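Side-chain contact in msDPBB_sym2 protein (Synthetic construct, PDB 7DWW), which is of unknown function but was computationally designed to adopt the double-psi beta-barrel, the core fold of RNA polymerase: residues S3-R8 / E26-L31. Residues are numbered along the deposited sequence; the frame is centred on the assembly and turned at random.
Sequences SSVIAR and EELMRL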
# COMPACT_ATOMS: atom_id res chain seq x y z
N SER A 3 8.21 12.39 0.69
CA SER A 3 7.83 11.87 1.99
C SER A 3 7.57 10.37 1.89
O SER A 3 6.87 9.95 0.96
CB SER A 3 6.58 12.59 2.50
OG SER A 3 6.47 12.46 3.91
N SER A 4 8.08 9.55 2.81
CA SER A 4 7.86 8.13 2.64
C SER A 4 7.71 7.42 3.98
O SER A 4 8.18 7.89 5.03
CB SER A 4 8.98 7.47 1.82
OG SER A 4 10.19 7.49 2.52
N VAL A 5 7.04 6.27 3.92
CA VAL A 5 6.89 5.34 5.04
C VAL A 5 7.28 3.94 4.56
O VAL A 5 7.36 3.68 3.37
CB VAL A 5 5.47 5.33 5.63
CG1 VAL A 5 5.11 6.69 6.14
CG2 VAL A 5 4.43 4.82 4.58
N ILE A 6 7.54 3.05 5.51
CA ILE A 6 7.89 1.66 5.23
C ILE A 6 6.75 0.78 5.72
O ILE A 6 6.28 0.94 6.85
CB ILE A 6 9.22 1.26 5.90
CG1 ILE A 6 10.31 2.22 5.46
CG2 ILE A 6 9.56 -0.19 5.66
CD1 ILE A 6 10.65 2.17 4.01
N ALA A 7 6.31 -0.14 4.88
CA ALA A 7 5.24 -1.04 5.29
C ALA A 7 5.53 -2.42 4.76
O ALA A 7 6.32 -2.59 3.82
CB ALA A 7 3.87 -0.56 4.80
N ARG A 8 4.93 -3.42 5.39
CA ARG A 8 5.04 -4.79 4.93
C ARG A 8 3.87 -5.13 4.02
O ARG A 8 2.72 -4.76 4.30
CB ARG A 8 5.06 -5.79 6.09
CG ARG A 8 6.27 -6.68 6.08
CD ARG A 8 6.33 -7.49 7.36
NE ARG A 8 7.52 -7.26 8.17
CZ ARG A 8 8.75 -7.67 7.88
NH1 ARG A 8 8.99 -8.34 6.76
NH2 ARG A 8 9.75 -7.41 8.72
N GLU A 26 -5.38 4.56 8.70
CA GLU A 26 -5.48 6.02 8.81
C GLU A 26 -4.21 6.65 9.42
O GLU A 26 -3.71 7.66 8.93
CB GLU A 26 -6.71 6.41 9.63
CG GLU A 26 -6.69 7.88 10.09
CD GLU A 26 -8.03 8.58 9.94
OE1 GLU A 26 -8.04 9.80 9.61
OE2 GLU A 26 -9.07 7.93 10.14
N GLU A 27 -3.69 6.08 10.51
CA GLU A 27 -2.51 6.69 11.13
C GLU A 27 -1.35 6.75 10.14
O GLU A 27 -0.61 7.74 10.09
CB GLU A 27 -2.10 5.92 12.39
CG GLU A 27 -2.96 6.27 13.55
CD GLU A 27 -2.49 5.63 14.83
OE1 GLU A 27 -1.27 5.40 14.97
OE2 GLU A 27 -3.35 5.34 15.68
N LEU A 28 -1.15 5.66 9.40
CA LEU A 28 -0.02 5.61 8.49
C LEU A 28 -0.21 6.57 7.32
O LEU A 28 0.73 7.26 6.90
CB LEU A 28 0.19 4.17 8.02
CG LEU A 28 1.48 3.94 7.25
CD1 LEU A 28 2.66 4.41 8.04
CD2 LEU A 28 1.60 2.47 6.85
N MET A 29 -1.44 6.64 6.77
CA MET A 29 -1.73 7.64 5.74
C MET A 29 -1.49 9.04 6.26
O MET A 29 -0.98 9.90 5.53
CB MET A 29 -3.17 7.54 5.24
CG MET A 29 -3.49 6.19 4.55
SD MET A 29 -5.18 6.16 3.91
CE MET A 29 -5.10 7.59 2.82
N ARG A 30 -1.89 9.32 7.51
CA ARG A 30 -1.71 10.67 8.07
C ARG A 30 -0.23 11.03 8.15
O ARG A 30 0.18 12.13 7.76
CB ARG A 30 -2.34 10.77 9.46
CG ARG A 30 -3.78 11.15 9.52
CD ARG A 30 -4.30 11.10 10.95
NE ARG A 30 -4.24 12.41 11.60
CZ ARG A 30 -5.31 13.08 12.01
NH1 ARG A 30 -6.53 12.57 11.85
NH2 ARG A 30 -5.17 14.27 12.59
N LEU A 31 0.57 10.08 8.63
CA LEU A 31 2.01 10.29 8.74
C LEU A 31 2.64 10.52 7.37
O LEU A 31 3.46 11.44 7.21
CB LEU A 31 2.66 9.08 9.41
CG LEU A 31 4.06 9.33 9.91
CD1 LEU A 31 4.01 10.23 11.13
CD2 LEU A 31 4.69 7.98 10.24
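Val5 and Leu28 meet obliquely, and one methyl of the leucine does most of the work: Leu28 CD1 lies 3.8 Å from Val5 CB and within 3.9 Å of Val5 CG2, so it rests against the valine's branch point and both its arms. The other leucine methyl, CD2, reaches along the strand to Ala7 CB at 4.3 Å. Leu28 thus straddles two alternate strand residues, Val5 and Ala7, whose side chains face the helix. With CG anti to the backbone N (chi1 -170°) the branch point is carried toward the strand, and chi2 of 54° spreads the two methyls over the two residues. One turn on, Leu31 adds a looser contact at the margin, with CD2 4.3 Å from Val5 CG1. The joint is wholly apolar and modest, burying 181 Å² between strand and helix; the axes of residues 4-8 and 26-31 run roughly antiparallel (150°) and approach to 9.0 Å.

Backbone bonds to strand 82-87 hold Val5 and Ala7 in place, pairing them with Ile85 and Val83, while Asn63 packs against both Ala7 and Leu28. On the helix, Asp25 OD2 accepts a hydrogen bond from Leu28 N in the first turn, and Met29 turns the other way, toward strand 47-54. Here the helix closes against a strand of the designed double-psi beta-barrel, a fold shared with the first subdomain of the CDC48 N-terminal domain.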